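Local coordinates for protein NH(3)-dependent NAD(+) synthetase (Francisella tularensis subsp. holarctica LVS, PDB 3FIU) that belongs to the NAD synthase family of the HUP clan and holds adenosine monophosphate, pyrophosphate and magnesium in a pocket at the C-terminal ends of its parallel beta strands, at residues R137-Y149 / D158-K171. Residues are numbered along the deposited sequence; the frame is centred on the assembly and turned at random.
With MG (magnesium ion), chain E; AMP (adenosine monophosphate), chain G; POP (pyrophosphate 2-), chain H.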
ATOM      1  N   ARG A 137     -12.718  11.418   2.280  1.00 23.22           N
ATOM      2  CA  ARG A 137     -12.639  11.299   0.826  1.00 21.75           C
ATOM      3  C   ARG A 137     -12.169   9.924   0.433  1.00 21.94           C
ATOM      4  O   ARG A 137     -11.614   9.209   1.262  1.00 21.18           O
ATOM      5  CB  ARG A 137     -11.630  12.312   0.246  1.00 21.18           C
ATOM      6  CG  ARG A 137     -11.914  13.785   0.627  1.00 20.08           C
ATOM      7  CD  ARG A 137     -13.242  14.322   0.066  1.00 23.38           C
ATOM      8  NE  ARG A 137     -13.449  15.707   0.503  1.00 20.79           N
ATOM      9  CZ  ARG A 137     -12.921  16.774  -0.097  1.00 24.68           C
ATOM     10  NH1 ARG A 137     -12.184  16.634  -1.209  1.00 22.95           N
ATOM     11  NH2 ARG A 137     -13.148  17.993   0.396  1.00 23.35           N
ATOM     12  N   ILE A 138     -12.356   9.558  -0.829  1.00 19.68           N
ATOM     13  CA  ILE A 138     -11.632   8.398  -1.358  1.00 20.71           C
ATOM     14  C   ILE A 138     -10.499   8.817  -2.294  1.00 18.13           C
ATOM     15  O   ILE A 138     -10.591   9.860  -2.929  1.00 17.68           O
ATOM     16  CB  ILE A 138     -12.540   7.339  -1.997  1.00 19.08           C
ATOM     17  CG1 ILE A 138     -13.417   7.928  -3.125  1.00 22.83           C
ATOM     18  CG2 ILE A 138     -13.371   6.708  -0.918  1.00 20.54           C
ATOM     19  CD1 ILE A 138     -14.180   6.814  -3.925  1.00 20.19           C
ATOM     20  N   VAL A 139      -9.442   8.004  -2.356  1.00 16.80           N
ATOM     21  CA  VAL A 139      -8.241   8.338  -3.116  1.00 18.42           C
ATOM     22  C   VAL A 139      -8.372   7.774  -4.516  1.00 19.67           C
ATOM     23  O   VAL A 139      -8.486   6.548  -4.715  1.00 18.80           O
ATOM     24  CB  VAL A 139      -6.951   7.743  -2.447  1.00 19.12           C
ATOM     25  CG1 VAL A 139      -5.720   8.030  -3.324  1.00 18.68           C
ATOM     26  CG2 VAL A 139      -6.778   8.300  -1.063  1.00 20.99           C
ATOM     27  N   ILE A 140      -8.350   8.665  -5.498  1.00 20.10           N
ATOM     28  CA  ILE A 140      -8.388   8.249  -6.896  1.00 19.15           C
ATOM     29  C   ILE A 140      -6.997   7.882  -7.384  1.00 20.26           C
ATOM     30  O   ILE A 140      -6.086   8.740  -7.383  1.00 23.53           O
ATOM     31  CB  ILE A 140      -8.907   9.370  -7.788  1.00 20.58           C
ATOM     32  CG1 ILE A 140     -10.348   9.714  -7.419  1.00 22.83           C
ATOM     33  CG2 ILE A 140      -8.755   8.918  -9.288  1.00 19.75           C
ATOM     34  CD1 ILE A 140     -10.947  10.863  -8.202  1.00 21.17           C
ATOM     35  N   GLY A 141      -6.817   6.629  -7.806  1.00 18.97           N
ATOM     36  CA  GLY A 141      -5.570   6.202  -8.439  1.00 19.74           C
ATOM     37  C   GLY A 141      -5.654   6.436  -9.946  1.00 19.45           C
ATOM     38  O   GLY A 141      -6.723   6.342 -10.534  1.00 19.32           O
ATOM     39  N   THR A 142      -4.518   6.762 -10.562  1.00 19.45           N
ATOM     40  CA  THR A 142      -4.533   7.267 -11.948  1.00 19.03           C
ATOM     41  C   THR A 142      -4.018   6.258 -12.979  1.00 19.22           C
ATOM     42  O   THR A 142      -3.907   6.595 -14.161  1.00 19.52           O
ATOM     43  CB  THR A 142      -3.692   8.541 -12.082  1.00 18.29           C
ATOM     44  OG1 THR A 142      -2.332   8.216 -11.826  1.00 18.38           O
ATOM     45  CG2 THR A 142      -4.177   9.651 -11.107  1.00 17.65           C
ATOM     46  N   ASP A 143      -3.674   5.049 -12.528  1.00 20.73           N
ATOM     47  CA  ASP A 143      -3.151   3.962 -13.418  1.00 21.54           C
ATOM     48  C   ASP A 143      -4.064   3.764 -14.635  1.00 20.01           C
ATOM     49  O   ASP A 143      -5.287   3.622 -14.488  1.00 17.42           O
ATOM     50  CB  ASP A 143      -3.019   2.643 -12.654  1.00 23.09           C
ATOM     51  CG  ASP A 143      -2.247   2.803 -11.342  1.00 30.00           C
ATOM     52  OD1 ASP A 143      -1.063   2.414 -11.296  1.00 34.88           O
ATOM     53  OD2 ASP A 143      -2.811   3.355 -10.366  1.00 32.73           O
ATOM     54  N   ASN A 144      -3.467   3.785 -15.832  1.00 19.60           N
ATOM     55  CA  ASN A 144      -4.202   3.483 -17.058  1.00 19.49           C
ATOM     56  C   ASN A 144      -3.867   2.023 -17.442  1.00 21.36           C
ATOM     57  O   ASN A 144      -3.040   1.385 -16.758  1.00 21.62           O
ATOM     58  CB  ASN A 144      -3.851   4.472 -18.187  1.00 18.74           C
ATOM     59  CG  ASN A 144      -2.367   4.485 -18.517  1.00 20.68           C
ATOM     60  OD1 ASN A 144      -1.769   3.440 -18.733  1.00 24.42           O
ATOM     61  ND2 ASN A 144      -1.762   5.678 -18.538  1.00 21.70           N
ATOM     62  N   ALA A 145      -4.501   1.487 -18.495  1.00 21.84           N
ATOM     63  CA  ALA A 145      -4.283   0.065 -18.852  1.00 22.39           C
ATOM     64  C   ALA A 145      -2.834  -0.262 -19.190  1.00 22.61           C
ATOM     65  O   ALA A 145      -2.376  -1.386 -18.900  1.00 21.54           O
ATOM     66  CB  ALA A 145      -5.221  -0.399 -19.967  1.00 23.09           C
ATOM     67  N   CYS A 146      -2.116   0.704 -19.774  1.00 19.81           N
ATOM     68  CA  CYS A 146      -0.683   0.511 -20.106  1.00 22.18           C
ATOM     69  C   CYS A 146       0.203   0.365 -18.872  1.00 22.09           C
ATOM     70  O   CYS A 146       0.961  -0.614 -18.738  1.00 21.04           O
ATOM     71  CB  CYS A 146      -0.145   1.639 -20.974  1.00 22.74           C
ATOM     72  SG  CYS A 146      -1.067   1.914 -22.522  1.00 26.18           S
ATOM     73  N   GLU A 147       0.132   1.355 -17.975  1.00 20.36           N
ATOM     74  CA  GLU A 147       0.864   1.280 -16.707  1.00 20.33           C
ATOM     75  C   GLU A 147       0.523   0.015 -15.936  1.00 20.30           C
ATOM     76  O   GLU A 147       1.427  -0.676 -15.441  1.00 22.52           O
ATOM     77  CB  GLU A 147       0.594   2.518 -15.859  1.00 18.97           C
ATOM     78  CG  GLU A 147       0.863   3.777 -16.616  1.00 20.39           C
ATOM     79  CD  GLU A 147       0.350   5.031 -15.896  1.00 18.56           C
ATOM     80  OE1 GLU A 147       1.131   5.985 -15.835  1.00 14.84           O
ATOM     81  OE2 GLU A 147      -0.779   5.048 -15.372  1.00 19.64           O
ATOM     82  N   TRP A 148      -0.765  -0.297 -15.850  1.00 21.90           N
ATOM     83  CA  TRP A 148      -1.199  -1.508 -15.173  1.00 24.95           C
ATOM     84  C   TRP A 148      -0.523  -2.777 -15.771  1.00 23.73           C
ATOM     85  O   TRP A 148       0.185  -3.537 -15.070  1.00 22.01           O
ATOM     86  CB  TRP A 148      -2.735  -1.611 -15.155  1.00 27.59           C
ATOM     87  CG  TRP A 148      -3.195  -2.498 -14.015  1.00 32.00           C
ATOM     88  CD1 TRP A 148      -3.767  -3.737 -14.110  1.00 35.94           C
ATOM     89  CD2 TRP A 148      -3.053  -2.227 -12.604  1.00 34.67           C
ATOM     90  NE1 TRP A 148      -4.013  -4.242 -12.845  1.00 36.39           N
ATOM     91  CE2 TRP A 148      -3.591  -3.330 -11.910  1.00 34.32           C
ATOM     92  CE3 TRP A 148      -2.540  -1.142 -11.867  1.00 38.85           C
ATOM     93  CZ2 TRP A 148      -3.636  -3.391 -10.516  1.00 35.26           C
ATOM     94  CZ3 TRP A 148      -2.573  -1.207 -10.458  1.00 38.48           C
ATOM     95  CH2 TRP A 148      -3.116  -2.330  -9.806  1.00 36.14           C
ATOM     96  N   TYR A 149      -0.697  -2.974 -17.072  1.00 24.30           N
ATOM     97  CA  TYR A 149      -0.094  -4.130 -17.742  1.00 22.62           C
ATOM     98  C   TYR A 149       1.426  -4.207 -17.622  1.00 21.98           C
ATOM     99  O   TYR A 149       2.001  -5.302 -17.460  1.00 22.96           O
ATOM    100  CB  TYR A 149      -0.509  -4.201 -19.231  1.00 23.28           C
ATOM    101  CG  TYR A 149      -0.189  -5.555 -19.833  1.00 20.70           C
ATOM    102  CD1 TYR A 149      -1.104  -6.610 -19.757  1.00 26.51           C
ATOM    103  CD2 TYR A 149       1.042  -5.792 -20.438  1.00 24.84           C
ATOM    104  CE1 TYR A 149      -0.789  -7.880 -20.299  1.00 23.77           C
ATOM    105  CE2 TYR A 149       1.358  -7.053 -20.998  1.00 25.97           C
ATOM    106  CZ  TYR A 149       0.444  -8.083 -20.899  1.00 25.89           C
ATOM    107  OH  TYR A 149       0.771  -9.317 -21.439  1.00 29.15           O
ATOM    108  N   ASP A 158       1.881   4.825  -6.016  1.00 18.80           N
ATOM    109  CA  ASP A 158       0.822   5.268  -6.931  1.00 20.07           C
ATOM    110  C   ASP A 158      -0.071   4.106  -7.346  1.00 21.22           C
ATOM    111  O   ASP A 158      -1.196   4.321  -7.773  1.00 23.11           O
ATOM    112  CB  ASP A 158       1.400   6.026  -8.143  1.00 21.24           C
ATOM    113  CG  ASP A 158       2.367   5.193  -8.944  1.00 22.15           C
ATOM    114  OD1 ASP A 158       2.145   5.090 -10.158  1.00 26.44           O
ATOM    115  OD2 ASP A 158       3.328   4.641  -8.362  1.00 21.85           O
ATOM    116  N   GLY A 159       0.408   2.867  -7.168  1.00 21.00           N
ATOM    117  CA  GLY A 159      -0.441   1.695  -7.415  1.00 20.69           C
ATOM    118  C   GLY A 159      -1.477   1.468  -6.314  1.00 22.45           C
ATOM    119  O   GLY A 159      -2.335   0.596  -6.433  1.00 24.35           O
ATOM    120  N   ALA A 160      -1.414   2.259  -5.244  1.00 22.21           N
ATOM    121  CA  ALA A 160      -2.294   2.089  -4.081  1.00 22.24           C
ATOM    122  C   ALA A 160      -3.354   3.172  -4.054  1.00 22.04           C
ATOM    123  O   ALA A 160      -3.046   4.346  -3.815  1.00 23.91           O
ATOM    124  CB  ALA A 160      -1.485   2.139  -2.803  1.00 24.12           C
ATOM    125  N   ALA A 161      -4.608   2.799  -4.302  1.00 20.05           N
ATOM    126  CA  ALA A 161      -5.686   3.783  -4.274  1.00 19.75           C
ATOM    127  C   ALA A 161      -6.993   3.082  -3.911  1.00 19.40           C
ATOM    128  O   ALA A 161      -7.002   1.874  -3.719  1.00 20.21           O
ATOM    129  CB  ALA A 161      -5.791   4.499  -5.631  1.00 19.89           C
ATOM    130  N   ASP A 162      -8.076   3.844  -3.799  1.00 17.94           N
ATOM    131  CA  ASP A 162      -9.385   3.271  -3.472  1.00 19.80           C
ATOM    132  C   ASP A 162     -10.160   2.955  -4.735  1.00 21.49           C
ATOM    133  O   ASP A 162     -11.008   2.054  -4.737  1.00 20.73           O
ATOM    134  CB  ASP A 162     -10.186   4.227  -2.603  1.00 22.10           C
ATOM    135  CG  ASP A 162      -9.523   4.500  -1.264  1.00 20.54           C
ATOM    136  OD1 ASP A 162      -8.833   3.593  -0.736  1.00 20.79           O
ATOM    137  OD2 ASP A 162      -9.706   5.616  -0.728  1.00 19.53           O
ATOM    138  N   ILE A 163      -9.865   3.697  -5.813  1.00 21.23           N
ATOM    139  CA  ILE A 163     -10.681   3.624  -7.019  1.00 21.59           C
ATOM    140  C   ILE A 163      -9.813   3.998  -8.214  1.00 21.40           C
ATOM    141  O   ILE A 163      -9.014   4.946  -8.125  1.00 22.29           O
ATOM    142  CB  ILE A 163     -11.951   4.529  -6.902  1.00 20.36           C
ATOM    143  CG1 ILE A 163     -12.899   4.294  -8.079  1.00 24.01           C
ATOM    144  CG2 ILE A 163     -11.578   6.023  -6.755  1.00 20.39           C
ATOM    145  CD1 ILE A 163     -14.359   4.759  -7.771  1.00 19.93           C
ATOM    146  N   LEU A 164      -9.961   3.231  -9.294  1.00 20.38           N
ATOM    147  CA  LEU A 164      -9.126   3.353 -10.486  1.00 21.37           C
ATOM    148  C   LEU A 164      -9.989   3.572 -11.738  1.00 22.03           C
ATOM    149  O   LEU A 164     -10.295   2.623 -12.475  1.00 25.71           O
ATOM    150  CB  LEU A 164      -8.209   2.105 -10.642  1.00 22.62           C
ATOM    151  CG  LEU A 164      -7.202   1.726  -9.531  1.00 23.11           C
ATOM    152  CD1 LEU A 164      -6.380   0.476  -9.914  1.00 21.37           C
ATOM    153  CD2 LEU A 164      -6.247   2.870  -9.199  1.00 20.80           C
ATOM    154  N   PRO A 165     -10.381   4.828 -11.997  1.00 21.48           N
ATOM    155  CA  PRO A 165     -11.250   5.091 -13.163  1.00 21.39           C
ATOM    156  C   PRO A 165     -10.598   4.888 -14.536  1.00 20.73           C
ATOM    157  O   PRO A 165     -11.318   4.707 -15.514  1.00 23.70           O
ATOM    158  CB  PRO A 165     -11.660   6.563 -12.986  1.00 20.67           C
ATOM    159  CG  PRO A 165     -10.512   7.187 -12.210  1.00 20.76           C
ATOM    160  CD  PRO A 165     -10.034   6.067 -11.253  1.00 20.97           C
ATOM    161  N   LEU A 166      -9.265   4.948 -14.638  1.00 19.06           N
ATOM    162  CA  LEU A 166      -8.614   4.941 -15.945  1.00 19.31           C
ATOM    163  C   LEU A 166      -8.045   3.578 -16.333  1.00 19.85           C
ATOM    164  O   LEU A 166      -7.465   3.426 -17.411  1.00 20.47           O
ATOM    165  CB  LEU A 166      -7.486   6.005 -16.035  1.00 18.09           C
ATOM    166  CG  LEU A 166      -7.877   7.436 -15.615  1.00 20.55           C
ATOM    167  CD1 LEU A 166      -6.680   8.348 -15.809  1.00 21.05           C
ATOM    168  CD2 LEU A 166      -9.055   7.960 -16.391  1.00 22.34           C
ATOM    169  N   VAL A 167      -8.201   2.591 -15.459  1.00 21.00           N
ATOM    170  CA  VAL A 167      -7.371   1.382 -15.561  1.00 21.50           C
ATOM    171  C   VAL A 167      -7.734   0.495 -16.780  1.00 23.37           C
ATOM    172  O   VAL A 167      -6.934  -0.324 -17.195  1.00 25.46           O
ATOM    173  CB  VAL A 167      -7.385   0.603 -14.204  1.00 23.15           C
ATOM    174  CG1 VAL A 167      -8.713  -0.159 -14.024  1.00 23.69           C
ATOM    175  CG2 VAL A 167      -6.131  -0.304 -14.038  1.00 24.04           C
ATOM    176  N   ASN A 168      -8.919   0.669 -17.353  1.00 24.21           N
ATOM    177  CA  ASN A 168      -9.280  -0.021 -18.607  1.00 25.90           C
ATOM    178  C   ASN A 168      -8.893   0.754 -19.878  1.00 26.19           C
ATOM    179  O   ASN A 168      -9.063   0.243 -20.983  1.00 26.83           O
ATOM    180  CB  ASN A 168     -10.771  -0.361 -18.655  1.00 25.06           C
ATOM    181  CG  ASN A 168     -11.188  -1.307 -17.572  1.00 28.23           C
ATOM    182  OD1 ASN A 168     -10.385  -2.071 -17.052  1.00 30.57           O
ATOM    183  ND2 ASN A 168     -12.453  -1.247 -17.212  1.00 30.91           N
ATOM    184  N   LEU A 169      -8.326   1.954 -19.726  1.00 25.39           N
ATOM    185  CA  LEU A 169      -8.018   2.816 -20.884  1.00 24.64           C
ATOM    186  C   LEU A 169      -6.592   2.724 -21.433  1.00 23.27           C
ATOM    187  O   LEU A 169      -5.609   2.740 -20.678  1.00 24.77           O
ATOM    188  CB  LEU A 169      -8.297   4.286 -20.520  1.00 23.86           C
ATOM    189  CG  LEU A 169      -9.710   4.706 -20.111  1.00 26.21           C
ATOM    190  CD1 LEU A 169      -9.738   6.174 -19.674  1.00 28.72           C
ATOM    191  CD2 LEU A 169     -10.720   4.476 -21.220  1.00 31.26           C
ATOM    192  N   LYS A 170      -6.489   2.667 -22.760  1.00 22.13           N
ATOM    193  CA  LYS A 170      -5.209   2.779 -23.459  1.00 22.72           C
ATOM    194  C   LYS A 170      -4.733   4.220 -23.323  1.00 20.62           C
ATOM    195  O   LYS A 170      -5.547   5.130 -23.116  1.00 20.57           O
ATOM    196  CB  LYS A 170      -5.392   2.495 -24.952  1.00 24.79           C
ATOM    197  CG  LYS A 170      -5.609   1.019 -25.300  1.00 28.89           C
ATOM    198  CD  LYS A 170      -5.882   0.872 -26.812  1.00 37.29           C
ATOM    199  CE  LYS A 170      -7.318   1.234 -27.158  1.00 41.16           C
ATOM    200  NZ  LYS A 170      -7.509   1.490 -28.630  1.00 42.85           N
ATOM    201  N   LYS A 171      -3.440   4.431 -23.477  1.00 20.70           N
ATOM    202  CA  LYS A 171      -2.888   5.780 -23.289  1.00 20.56           C
ATOM    203  C   LYS A 171      -3.509   6.778 -24.289  1.00 22.62           C
ATOM    204  O   LYS A 171      -3.855   7.904 -23.937  1.00 21.30           O
ATOM    205  CB  LYS A 171      -1.361   5.740 -23.401  1.00 18.68           C
ATOM    206  CG  LYS A 171      -0.664   7.038 -22.956  1.00 21.86           C
ATOM    207  CD  LYS A 171      -0.762   7.185 -21.429  1.00 18.08           C
ATOM    208  CE  LYS A 171      -0.002   8.440 -20.957  1.00 23.99           C
ATOM    209  NZ  LYS A 171       0.038   8.499 -19.421  1.00 21.66           N
TER
HETATM  210 MG    MG E5001       0.759   8.036 -15.134  1.00 20.12          MG
HETATM  211  P   AMP G3001       3.477   8.569 -13.115  1.00 26.74           P
HETATM  212  O1P AMP G3001       2.524   7.653 -13.861  1.00 21.62           O
HETATM  213  O2P AMP G3001       4.550   7.783 -12.343  1.00 24.31           O
HETATM  214  O3P AMP G3001       4.028   9.756 -13.824  1.00 22.27           O
HETATM  215  O5' AMP G3001       2.627   9.169 -11.864  1.00 23.48           O
HETATM  216  C5' AMP G3001       1.731   8.298 -11.144  1.00 20.20           C
HETATM  217  C4' AMP G3001       0.846   9.157 -10.258  1.00 22.09           C
HETATM  218  O4' AMP G3001       1.552   9.608  -9.095  1.00 22.00           O
HETATM  219  C3' AMP G3001       0.393  10.451 -10.923  1.00 20.60           C
HETATM  220  O3' AMP G3001      -0.709  10.166 -11.774  1.00 17.93           O
HETATM  221  C2' AMP G3001      -0.000  11.296  -9.715  1.00 13.94           C
HETATM  222  O2' AMP G3001      -1.340  10.990  -9.272  1.00 16.62           O
HETATM  223  C1' AMP G3001       1.023  10.866  -8.661  1.00 17.66           C
HETATM  224  N9  AMP G3001       2.147  11.831  -8.667  1.00 21.33           N
HETATM  225  C8  AMP G3001       3.352  11.692  -9.281  1.00 23.26           C
HETATM  226  N7  AMP G3001       4.133  12.787  -9.085  1.00 23.12           N
HETATM  227  C5  AMP G3001       3.395  13.659  -8.356  1.00 21.10           C
HETATM  228  C6  AMP G3001       3.625  14.998  -7.784  1.00 20.64           C
HETATM  229  N6  AMP G3001       4.787  15.653  -8.010  1.00 17.82           N
HETATM  230  N1  AMP G3001       2.609  15.514  -7.068  1.00 16.94           N
HETATM  231  C2  AMP G3001       1.430  14.895  -6.852  1.00 20.07           C
HETATM  232  N3  AMP G3001       1.145  13.650  -7.327  1.00 22.21           N
HETATM  233  C4  AMP G3001       2.100  13.020  -8.068  1.00 22.05           C
HETATM  234  P1  POP H4001       0.679  11.287 -14.728  1.00 19.14           P
HETATM  235  O1  POP H4001      -0.483  12.214 -14.466  1.00 19.01           O
HETATM  236  O2  POP H4001       0.390   9.897 -14.236  1.00 17.12           O
HETATM  237  O3  POP H4001       1.997  11.759 -14.134  1.00 19.86           O
HETATM  238  O   POP H4001       0.841  11.153 -16.338  1.00 17.79           O
HETATM  239  P2  POP H4001       2.008  10.284 -17.029  1.00 19.41           P
HETATM  240  O4  POP H4001       1.843   8.822 -16.647  1.00 18.45           O
HETATM  241  O5  POP H4001       1.694  10.481 -18.485  1.00 17.35           O
HETATM  242  O6  POP H4001       3.393  10.796 -16.715  1.00 18.56           O
HETATM  243  O   HOH W   1      -7.119   4.735 -12.694  1.00 17.91           O
HETATM  244  O   HOH W   2      -2.041   6.486  -9.140  1.00 20.55           O
HETATM  245  O   HOH W   3      -0.630   7.047 -13.676  1.00 16.90           O
HETATM  246  O   HOH W   4       1.143   6.160 -18.583  1.00 20.54           O
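Val139 and Asp162 grip each other twice where 158-171 runs along the outermost strand, within this chain, of the parallel HUP-clan sheet: Val139 N gives a nearly straight bond (171°) to Asp162 OD2, 2.9 Å away and met from above the carboxylate plane, and Asp162 N returns one to Val139 O. Asp162 CG lies beside its own backbone N (chi1 -62°), which turns the carboxylate back to the strand; its other oxygen is held by Tyr129 and by Lys155 of the second subunit. Gly141 N to Ile163 O (2.8 Å) extends this backbone pairing, and a separate backbone bond, Ala145 N to Leu169 O, ties the loop to the first turn of helix 145-150. Water 1 joins Gly141 O and Asp143 O to Leu166 N.

Apolar packing is tight at Gly141, whose CA has Ala161 CB at 3.3 Å and also touches Leu164 CD2. Ile140 and Ile163 run alongside each other in the same direction, Ile140 CG1 against Ile163 CG2, while Ile140 CG2 rests on Pro165 CD at 3.7 Å, the two side chains crossing nearly perpendicularly. One face of the Trp148 indole receives Leu164 CD1 near its rim and Val167 CG2 in a CH-pi contact, 4.0 Å from the five-membered ring centroid.

Asn144 and Glu147 form a capping box: Glu147 N bonds Asn144 OD1, and Asn144 N bonds Glu147 OE2. The bond to OE2 would help to hold the carboxylate whose OE1 binds magnesium at 2.2 Å, together with Asp41, both ligands and water 3. Lys171, bent at chi2 (71°), passes its CD by Asn144 ND2; its ammonium is also salt-bridged to Asp41. Water 4 accepts from Asn144 ND2 and Lys171 NZ, and NZ reaches pyrophosphate O5 at 2.7 Å.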